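Local coordinates for cytochrome c, putative (Shewanella oneidensis, PDB 1SP3), which is an octaheme cytochrome c that acts as a respiratory tetrathionate reductase, probably passing electrons along its chain of covalently bound hemes, at residues A[214-217]-A[223-226]; A[203-208]-A[231-236]. All coordinates share one frame; numbering follows the deposited sequence.

Contact 1: residues A[214-217]-A[223-226]; sequences DSAP and LNTH. With HEC (heme c), chain J.
With CG anti to its carbonyl carbon (chi1 -54°), the side chain of Asn224 leaves helix 221-226 toward Ala216 and Pro217. The amide is laid against the backbone joining those two residues: Asn224 OD1 stands 3.4 Å from Ala216 C, and Pro217 CD passes the same oxygen at 3.7 Å, the two side chains sliding past each other in opposite directions. Ala216 adds its methyl, CB lying 3.7 Å from Asn224 CG. No hydrogen bond joins the segments, so the touch is van der Waals packing of modest size, burying 116 Å² in all.

The polar end of Asn224 works elsewhere: OD1 is hydrogen-bonded to ND1 of His218, an axial ligand of a neighbouring heme iron, which makes Asn224 a second-shell residue of that site. The facing loop is shaped by its own bond, in which Asp214 OD1 takes the N-H of Ala216 through its anti lone pair at 2.6 Å and 158°, an Asx turn that sets Ala216 before the amide. Ser215 and Pro217 also touch a heme c.

Two residues beyond Asn224, His226 binds the heme iron through NE2 at 2.0 Å, with no contact to 214-217. Its ND1 is hydrogen-bonded to the carbonyl of Lys222, which fixes the ring's rotation, while Leu223 CD2 packs on the heme CBB at 3.5 Å. His415 supplies the second axial nitrogen. The arrangement is that of a bis-histidine heme c site in a multiheme cytochrome c, with the second histidine coming from elsewhere in the chain.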
ATOM      1  N   ASP A 214      -0.233  20.640 -18.348  1.00 34.01           N
ATOM      2  CA  ASP A 214      -0.522  21.995 -17.910  1.00 34.37           C
ATOM      3  C   ASP A 214      -1.499  22.016 -16.706  1.00 35.72           C
ATOM      4  O   ASP A 214      -2.425  21.214 -16.673  1.00 34.88           O
ATOM      5  CB  ASP A 214      -1.141  22.797 -19.055  1.00 33.82           C
ATOM      6  CG  ASP A 214      -1.137  24.303 -18.735  1.00 37.26           C
ATOM      7  OD1 ASP A 214      -1.982  24.776 -17.899  1.00 36.67           O
ATOM      8  OD2 ASP A 214      -0.270  25.065 -19.208  1.00 38.47           O
ATOM      9  N   SER A 215      -1.315  22.905 -15.734  1.00 34.61           N
ATOM     10  CA  SER A 215      -2.265  22.894 -14.641  1.00 37.78           C
ATOM     11  C   SER A 215      -3.701  23.340 -15.056  1.00 37.02           C
ATOM     12  O   SER A 215      -4.671  23.138 -14.322  1.00 38.14           O
ATOM     13  CB  SER A 215      -1.757  23.711 -13.478  1.00 38.71           C
ATOM     14  OG  SER A 215      -1.848  25.106 -13.796  1.00 45.73           O
ATOM     15  N   ALA A 216      -3.819  23.890 -16.267  1.00 35.94           N
ATOM     16  CA  ALA A 216      -5.081  24.266 -16.856  1.00 33.36           C
ATOM     17  C   ALA A 216      -5.233  23.565 -18.249  1.00 33.26           C
ATOM     18  O   ALA A 216      -5.291  24.221 -19.282  1.00 33.72           O
ATOM     19  CB  ALA A 216      -5.203  25.825 -16.896  1.00 32.95           C
ATOM     20  N   PRO A 217      -5.352  22.219 -18.236  1.00 31.23           N
ATOM     21  CA  PRO A 217      -5.217  21.386 -19.419  1.00 31.45           C
ATOM     22  C   PRO A 217      -6.483  21.353 -20.300  1.00 32.25           C
ATOM     23  O   PRO A 217      -6.362  20.743 -21.365  1.00 32.98           O
ATOM     24  CB  PRO A 217      -5.050  19.979 -18.835  1.00 30.83           C
ATOM     25  CG  PRO A 217      -5.881  20.025 -17.584  1.00 30.27           C
ATOM     26  CD  PRO A 217      -5.680  21.418 -17.047  1.00 31.03           C
ATOM     27  N   LEU A 223     -13.710  23.877 -16.305  1.00 32.25           N
ATOM     28  CA  LEU A 223     -13.021  22.726 -15.739  1.00 33.78           C
ATOM     29  C   LEU A 223     -11.698  23.119 -15.147  1.00 34.26           C
ATOM     30  O   LEU A 223     -11.363  22.634 -14.044  1.00 32.97           O
ATOM     31  CB  LEU A 223     -12.803  21.588 -16.696  1.00 32.62           C
ATOM     32  CG  LEU A 223     -14.054  20.865 -17.121  1.00 34.62           C
ATOM     33  CD1 LEU A 223     -13.629  20.045 -18.334  1.00 34.44           C
ATOM     34  CD2 LEU A 223     -14.653  19.901 -16.024  1.00 33.34           C
ATOM     35  N   ASN A 224     -10.945  23.975 -15.858  1.00 32.52           N
ATOM     36  CA  ASN A 224      -9.771  24.593 -15.266  1.00 33.03           C
ATOM     37  C   ASN A 224     -10.077  25.334 -13.983  1.00 32.59           C
ATOM     38  O   ASN A 224      -9.289  25.235 -13.035  1.00 30.45           O
ATOM     39  CB  ASN A 224      -9.068  25.567 -16.262  1.00 33.66           C
ATOM     40  CG  ASN A 224      -8.735  24.886 -17.558  1.00 31.46           C
ATOM     41  OD1 ASN A 224      -8.552  23.676 -17.549  1.00 30.47           O
ATOM     42  ND2 ASN A 224      -8.657  25.648 -18.705  1.00 30.36           N
ATOM     43  N   THR A 225     -11.183  26.079 -13.881  1.00 32.49           N
ATOM     44  CA  THR A 225     -11.298  26.685 -12.572  1.00 31.39           C
ATOM     45  C   THR A 225     -11.401  25.634 -11.355  1.00 30.74           C
ATOM     46  O   THR A 225     -10.993  25.937 -10.231  1.00 30.40           O
ATOM     47  CB  THR A 225     -12.233  27.943 -12.451  1.00 33.62           C
ATOM     48  OG1 THR A 225     -13.129  27.842 -11.298  1.00 33.73           O
ATOM     49  CG2 THR A 225     -13.046  28.303 -13.617  1.00 34.67           C
ATOM     50  N   HIS A 226     -11.915  24.427 -11.611  1.00 28.30           N
ATOM     51  CA  HIS A 226     -12.064  23.409 -10.594  1.00 27.82           C
ATOM     52  C   HIS A 226     -10.756  22.900 -10.060  1.00 28.74           C
ATOM     53  O   HIS A 226     -10.699  22.369  -8.929  1.00 28.00           O
ATOM     54  CB  HIS A 226     -12.850  22.219 -11.141  1.00 27.57           C
ATOM     55  CG  HIS A 226     -14.350  22.465 -11.189  1.00 29.49           C
ATOM     56  ND1 HIS A 226     -14.944  23.339 -12.081  1.00 32.11           N
ATOM     57  CD2 HIS A 226     -15.368  21.926 -10.468  1.00 26.92           C
ATOM     58  CE1 HIS A 226     -16.264  23.303 -11.936  1.00 32.91           C
ATOM     59  NE2 HIS A 226     -16.547  22.448 -10.960  1.00 30.49           N
TER
HETATM   60 FE   HEC J 808     -18.288  21.837 -10.294  1.00 31.29          FE
HETATM   61  CHA HEC J 808     -18.212  24.357  -7.986  1.00 29.14           C
HETATM   62  CHB HEC J 808     -20.024  23.842 -12.387  1.00 31.44           C
HETATM   63  CHC HEC J 808     -17.853  19.634 -12.904  1.00 28.52           C
HETATM   64  CHD HEC J 808     -17.267  19.521  -8.128  1.00 21.01           C
HETATM   65  NA  HEC J 808     -18.951  23.778 -10.200  1.00 31.78           N
HETATM   66  C1A HEC J 808     -18.887  24.621  -9.135  1.00 29.37           C
HETATM   67  C2A HEC J 808     -19.686  25.822  -9.431  1.00 34.51           C
HETATM   68  C3A HEC J 808     -20.188  25.680 -10.662  1.00 30.68           C
HETATM   69  C4A HEC J 808     -19.721  24.389 -11.156  1.00 30.06           C
HETATM   70  CMA HEC J 808     -21.137  26.643 -11.444  1.00 32.62           C
HETATM   71  CAA HEC J 808     -19.865  26.988  -8.431  1.00 33.88           C
HETATM   72  CBA HEC J 808     -18.568  27.802  -8.443  1.00 44.19           C
HETATM   73  CGA HEC J 808     -18.357  28.542  -9.769  1.00 52.16           C
HETATM   74  O1A HEC J 808     -19.079  29.585 -10.047  1.00 53.14           O
HETATM   75  O2A HEC J 808     -17.412  28.097 -10.521  1.00 53.71           O
HETATM   76  NB  HEC J 808     -18.824  21.742 -12.299  1.00 30.99           N
HETATM   77  C1B HEC J 808     -19.504  22.727 -12.944  1.00 28.65           C
HETATM   78  C2B HEC J 808     -19.599  22.376 -14.313  1.00 33.52           C
HETATM   79  C3B HEC J 808     -18.959  21.208 -14.462  1.00 25.74           C
HETATM   80  C4B HEC J 808     -18.489  20.806 -13.194  1.00 27.78           C
HETATM   81  CMB HEC J 808     -20.338  23.231 -15.433  1.00 30.99           C
HETATM   82  CAB HEC J 808     -18.721  20.471 -15.800  1.00 30.62           C
HETATM   83  CBB HEC J 808     -17.858  21.002 -16.726  1.00 25.32           C
HETATM   84  NC  HEC J 808     -17.735  19.940 -10.521  1.00 27.12           N
HETATM   85  C1C HEC J 808     -17.652  19.159 -11.644  1.00 28.27           C
HETATM   86  C2C HEC J 808     -17.262  17.827 -11.287  1.00 24.66           C
HETATM   87  C3C HEC J 808     -17.142  17.806  -9.963  1.00 24.08           C
HETATM   88  C4C HEC J 808     -17.424  19.133  -9.447  1.00 25.79           C
HETATM   89  CMC HEC J 808     -17.083  16.663 -12.297  1.00 23.17           C
HETATM   90  CAC HEC J 808     -16.722  16.671  -8.950  1.00 31.16           C
HETATM   91  CBC HEC J 808     -15.596  15.898  -8.844  1.00 23.19           C
HETATM   92  ND  HEC J 808     -17.868  21.919  -8.290  1.00 27.32           N
HETATM   93  C1D HEC J 808     -17.291  20.841  -7.656  1.00 24.98           C
HETATM   94  C2D HEC J 808     -16.788  21.340  -6.420  1.00 22.90           C
HETATM   95  C3D HEC J 808     -17.079  22.803  -6.405  1.00 25.23           C
HETATM   96  C4D HEC J 808     -17.750  23.093  -7.610  1.00 29.47           C
HETATM   97  CMD HEC J 808     -16.045  20.560  -5.323  1.00 22.57           C
HETATM   98  CAD HEC J 808     -16.738  23.813  -5.312  1.00 23.19           C
HETATM   99  CBD HEC J 808     -15.457  24.569  -5.764  1.00 27.32           C
HETATM  100  CGD HEC J 808     -15.147  25.557  -4.683  1.00 25.32           C
HETATM  101  O1D HEC J 808     -15.186  25.260  -3.472  1.00 24.01           O
HETATM  102  O2D HEC J 808     -14.887  26.696  -5.015  1.00 35.53           O

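Contact 2: residues A[203-208]-A[231-236]; sequences GIDHIG and ACQTCH. With HEC (heme c), chain I.
Asp205 and Gln233 approach from opposite directions, with their carboxylate and amide planes turned 61° against each other. The twist shows in how the bond is used: Gln233 NE2 donates to Asp205 OD2 at 3.1 Å and 157°, the oxygen lying near the amide plane while the nitrogen arrives from above the carboxylate plane. Gln233 manages this because its chain bends at chi2 (94°), turning the amide toward the loop. A water closes a small ring beside the direct bond, donating to Gln233 OE1 at 2.7 Å and, more loosely, to Asp205 OD2 at 3.3 Å.

Both groups have further partners. Asp205 OD1 forms a salt bridge with Arg397, its strongest polar contact, and Gln233 NE2 is also hydrogen-bonded to Asn399 OD1. Replacing Asp205 by alanine removes the carboxylate, which would probably leave Arg397 without its mate and the Gln233 amide less firmly held, with the water losing one of its two acceptors.

Gln233 is an inner residue of a CXXCH heme-binding motif. On either side of it in sequence, Cys232 SG and Cys235 SG carry thioether bonds to the heme carbons CAB (1.9 Å) and CAC (2.0 Å), respectively. His236 NE2 binds the iron at 2.0 Å, opposite His218, and the CB of Cys235 sits on one side of its ring, displaced toward the rim.

Chemically, then, a carboxylate shared between an arginine, an amide and a water ties the 203-208 loop to the heme-bearing helix by polar bonds, and the charge of Asp205 is probably offset in part by Arg397.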
ATOM      1  N   GLY A 203       5.083  19.940  -1.348  1.00 71.03           N
ATOM      2  CA  GLY A 203       4.543  19.415  -2.591  1.00 67.71           C
ATOM      3  C   GLY A 203       3.737  18.193  -2.153  1.00 65.43           C
ATOM      4  O   GLY A 203       4.364  17.205  -1.741  1.00 63.85           O
ATOM      5  N   ILE A 204       2.382  18.284  -2.198  1.00 63.52           N
ATOM      6  CA  ILE A 204       1.456  17.154  -1.854  1.00 61.33           C
ATOM      7  C   ILE A 204       1.824  15.930  -2.700  1.00 60.58           C
ATOM      8  O   ILE A 204       1.874  14.776  -2.212  1.00 60.01           O
ATOM      9  CB  ILE A 204      -0.107  17.478  -2.058  1.00 61.38           C
ATOM     10  CG1 ILE A 204      -0.640  18.638  -1.162  1.00 59.96           C
ATOM     11  CG2 ILE A 204      -0.933  16.195  -1.866  1.00 57.46           C
ATOM     12  CD1 ILE A 204      -2.201  18.878  -1.271  1.00 54.93           C
ATOM     13  N   ASP A 205       2.084  16.210  -3.977  1.00 58.91           N
ATOM     14  CA  ASP A 205       2.516  15.201  -4.926  1.00 57.67           C
ATOM     15  C   ASP A 205       3.856  15.623  -5.469  1.00 56.59           C
ATOM     16  O   ASP A 205       3.913  16.602  -6.200  1.00 57.86           O
ATOM     17  CB  ASP A 205       1.498  15.088  -6.063  1.00 57.50           C
ATOM     18  CG  ASP A 205       0.160  14.453  -5.619  1.00 58.03           C
ATOM     19  OD1 ASP A 205       0.124  13.866  -4.526  1.00 61.11           O
ATOM     20  OD2 ASP A 205      -0.905  14.508  -6.279  1.00 55.33           O
ATOM     21  N   HIS A 206       4.923  14.899  -5.107  1.00 54.17           N
ATOM     22  CA  HIS A 206       6.188  14.992  -5.825  1.00 51.74           C
ATOM     23  C   HIS A 206       6.120  14.695  -7.342  1.00 49.73           C
ATOM     24  O   HIS A 206       6.631  15.479  -8.133  1.00 50.60           O
ATOM     25  CB  HIS A 206       7.283  14.123  -5.220  1.00 52.59           C
ATOM     26  CG  HIS A 206       8.600  14.287  -5.922  1.00 56.68           C
ATOM     27  ND1 HIS A 206       9.482  15.305  -5.617  1.00 58.91           N
ATOM     28  CD2 HIS A 206       9.142  13.630  -6.980  1.00 60.13           C
ATOM     29  CE1 HIS A 206      10.530  15.237  -6.426  1.00 60.95           C
ATOM     30  NE2 HIS A 206      10.354  14.226  -7.256  1.00 61.47           N
ATOM     31  N   ILE A 207       5.560  13.565  -7.756  1.00 45.42           N
ATOM     32  CA  ILE A 207       5.186  13.388  -9.148  1.00 42.75           C
ATOM     33  C   ILE A 207       3.796  13.868  -9.050  1.00 43.34           C
ATOM     34  O   ILE A 207       3.152  13.522  -8.109  1.00 45.85           O
ATOM     35  CB  ILE A 207       4.973  11.908  -9.502  1.00 40.92           C
ATOM     36  CG1 ILE A 207       6.100  11.026  -8.969  1.00 38.03           C
ATOM     37  CG2 ILE A 207       4.519  11.699 -11.051  1.00 38.42           C
ATOM     38  CD1 ILE A 207       5.656   9.621  -8.837  1.00 29.74           C
ATOM     39  N   GLY A 208       3.197  14.565  -9.953  1.00 41.61           N
ATOM     40  CA  GLY A 208       1.750  14.571  -9.627  1.00 37.34           C
ATOM     41  C   GLY A 208       1.252  14.462 -11.036  1.00 36.36           C
ATOM     42  O   GLY A 208       1.643  13.567 -11.739  1.00 38.95           O
ATOM     43  N   ALA A 231      -8.637  17.697  -7.066  1.00 23.74           N
ATOM     44  CA  ALA A 231      -7.396  17.056  -7.558  1.00 24.23           C
ATOM     45  C   ALA A 231      -7.632  16.449  -8.883  1.00 25.24           C
ATOM     46  O   ALA A 231      -8.719  15.906  -9.114  1.00 25.33           O
ATOM     47  CB  ALA A 231      -6.956  15.933  -6.603  1.00 24.11           C
ATOM     48  N   CYS A 232      -6.623  16.461  -9.757  1.00 24.41           N
ATOM     49  CA  CYS A 232      -6.801  15.823 -11.064  1.00 25.33           C
ATOM     50  C   CYS A 232      -7.327  14.418 -10.911  1.00 24.91           C
ATOM     51  O   CYS A 232      -8.197  13.960 -11.657  1.00 23.25           O
ATOM     52  CB  CYS A 232      -5.462  15.761 -11.879  1.00 24.31           C
ATOM     53  SG  CYS A 232      -4.440  17.233 -11.827  1.00 28.93           S
ATOM     54  N   GLN A 233      -6.722  13.692  -9.971  1.00 25.08           N
ATOM     55  CA  GLN A 233      -7.038  12.276  -9.721  1.00 22.98           C
ATOM     56  C   GLN A 233      -8.522  12.085  -9.469  1.00 24.72           C
ATOM     57  O   GLN A 233      -9.099  11.102  -9.862  1.00 25.87           O
ATOM     58  CB  GLN A 233      -6.260  11.820  -8.465  1.00 22.99           C
ATOM     59  CG  GLN A 233      -4.727  11.604  -8.711  1.00 19.90           C
ATOM     60  CD  GLN A 233      -3.933  12.797  -8.382  1.00 26.13           C
ATOM     61  OE1 GLN A 233      -4.429  13.948  -8.498  1.00 22.43           O
ATOM     62  NE2 GLN A 233      -2.699  12.572  -7.891  1.00 25.73           N
ATOM     63  N   THR A 234      -9.192  13.025  -8.812  1.00 24.58           N
ATOM     64  CA  THR A 234     -10.641  12.865  -8.579  1.00 23.48           C
ATOM     65  C   THR A 234     -11.489  12.683  -9.833  1.00 24.27           C
ATOM     66  O   THR A 234     -12.288  11.738  -9.960  1.00 23.32           O
ATOM     67  CB  THR A 234     -11.105  14.052  -7.677  1.00 25.25           C
ATOM     68  OG1 THR A 234     -10.483  13.900  -6.402  1.00 26.00           O
ATOM     69  CG2 THR A 234     -12.681  14.041  -7.383  1.00 23.74           C
ATOM     70  N   CYS A 235     -11.357  13.596 -10.799  1.00 23.77           N
ATOM     71  CA  CYS A 235     -12.133  13.452 -12.037  1.00 23.53           C
ATOM     72  C   CYS A 235     -11.657  12.320 -12.975  1.00 22.90           C
ATOM     73  O   CYS A 235     -12.439  11.709 -13.696  1.00 24.47           O
ATOM     74  CB  CYS A 235     -12.157  14.793 -12.756  1.00 24.99           C
ATOM     75  SG  CYS A 235     -13.091  16.016 -11.730  1.00 26.39           S
ATOM     76  N   HIS A 236     -10.370  12.034 -12.949  1.00 22.71           N
ATOM     77  CA  HIS A 236      -9.719  11.211 -13.950  1.00 23.39           C
ATOM     78  C   HIS A 236      -9.479   9.792 -13.527  1.00 23.35           C
ATOM     79  O   HIS A 236      -9.031   8.966 -14.334  1.00 23.99           O
ATOM     80  CB  HIS A 236      -8.423  11.886 -14.322  1.00 24.38           C
ATOM     81  CG  HIS A 236      -8.656  13.091 -15.181  1.00 29.09           C
ATOM     82  ND1 HIS A 236      -9.211  12.977 -16.440  1.00 28.45           N
ATOM     83  CD2 HIS A 236      -8.488  14.409 -14.959  1.00 29.95           C
ATOM     84  CE1 HIS A 236      -9.353  14.173 -16.961  1.00 29.69           C
ATOM     85  NE2 HIS A 236      -8.872  15.055 -16.112  1.00 30.27           N
TER
HETATM   86 FE   HEC I 807      -9.190  16.897 -16.804  1.00 32.23          FE
HETATM   87  CHA HEC I 807      -9.923  16.173 -19.883  1.00 27.19           C
HETATM   88  CHB HEC I 807      -5.859  16.459 -17.362  1.00 23.70           C
HETATM   89  CHC HEC I 807      -8.379  18.284 -13.647  1.00 22.92           C
HETATM   90  CHD HEC I 807     -12.439  16.882 -15.863  1.00 19.50           C
HETATM   91  NA  HEC I 807      -8.014  16.447 -18.401  1.00 32.09           N
HETATM   92  C1A HEC I 807      -8.577  16.257 -19.626  1.00 29.80           C
HETATM   93  C2A HEC I 807      -7.481  15.962 -20.517  1.00 30.16           C
HETATM   94  C3A HEC I 807      -6.327  16.054 -19.858  1.00 27.81           C
HETATM   95  C4A HEC I 807      -6.655  16.312 -18.469  1.00 27.86           C
HETATM   96  CMA HEC I 807      -4.914  15.869 -20.489  1.00 29.34           C
HETATM   97  CAA HEC I 807      -7.659  15.725 -22.039  1.00 33.13           C
HETATM   98  CBA HEC I 807      -7.774  17.127 -22.650  1.00 34.35           C
HETATM   99  CGA HEC I 807      -8.113  17.018 -24.125  1.00 39.93           C
HETATM  100  O1A HEC I 807      -7.243  16.667 -24.910  1.00 41.57           O
HETATM  101  O2A HEC I 807      -9.284  17.216 -24.500  1.00 43.18           O
HETATM  102  NB  HEC I 807      -7.497  17.311 -15.729  1.00 27.09           N
HETATM  103  C1B HEC I 807      -6.234  16.942 -16.143  1.00 25.59           C
HETATM  104  C2B HEC I 807      -5.312  17.327 -15.149  1.00 26.56           C
HETATM  105  C3B HEC I 807      -5.980  17.881 -14.166  1.00 23.13           C
HETATM  106  C4B HEC I 807      -7.361  17.880 -14.496  1.00 27.57           C
HETATM  107  CMB HEC I 807      -3.785  17.193 -15.316  1.00 26.19           C
HETATM  108  CAB HEC I 807      -5.386  18.525 -12.895  1.00 26.45           C
HETATM  109  CBB HEC I 807      -4.547  19.540 -13.223  1.00 24.64           C
HETATM  110  NC  HEC I 807     -10.207  17.476 -15.060  1.00 27.26           N
HETATM  111  C1C HEC I 807      -9.667  17.929 -13.879  1.00 23.26           C
HETATM  112  C2C HEC I 807     -10.720  18.065 -12.949  1.00 27.36           C
HETATM  113  C3C HEC I 807     -11.871  17.653 -13.564  1.00 27.80           C
HETATM  114  C4C HEC I 807     -11.542  17.287 -14.920  1.00 25.27           C
HETATM  115  CMC HEC I 807     -10.474  18.525 -11.497  1.00 25.82           C
HETATM  116  CAC HEC I 807     -13.316  17.554 -12.956  1.00 25.52           C
HETATM  117  CBC HEC I 807     -13.922  18.506 -12.160  1.00 17.20           C
HETATM  118  ND  HEC I 807     -10.920  16.564 -17.659  1.00 28.32           N
HETATM  119  C1D HEC I 807     -12.184  16.590 -17.146  1.00 26.37           C
HETATM  120  C2D HEC I 807     -13.162  16.328 -18.182  1.00 21.55           C
HETATM  121  C3D HEC I 807     -12.353  16.013 -19.363  1.00 26.40           C
HETATM  122  C4D HEC I 807     -10.992  16.248 -18.999  1.00 28.81           C
HETATM  123  CMD HEC I 807     -14.729  16.228 -17.990  1.00 19.63           C
HETATM  124  CAD HEC I 807     -12.871  15.639 -20.821  1.00 33.17           C
HETATM  125  CBD HEC I 807     -13.179  17.001 -21.479  1.00 37.37           C
HETATM  126  CGD HEC I 807     -11.950  17.317 -22.315  1.00 45.85           C
HETATM  127  O1D HEC I 807     -11.549  16.415 -23.169  1.00 44.87           O
HETATM  128  O2D HEC I 807     -11.360  18.462 -22.138  1.00 45.47           O
HETATM  129  O   HOH W   1      -2.828  16.176  -8.313  1.00 48.87           O

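Along the chain the order is 203-208, 214-217, 223-226 and 231-236, so contact 2 spans both segments of contact 1. Their centres lie 12 Å apart and their nearest atoms about 5 Å apart, without touching. Contact 1 is the outer of the two, on the surface 29 Å from the chain's centre, against 17 Å for contact 2. Helices 221-226 and 232-236 follow one another, each supplying an axial histidine to its own heme. They are also coupled through His218, which completes the iron site of His236 and is hydrogen-bonded to Asn224, so the iron sites of two neighbouring hemes are linked through one histidine and its second-shell asparagine, an arrangement consistent with electron transfer between them.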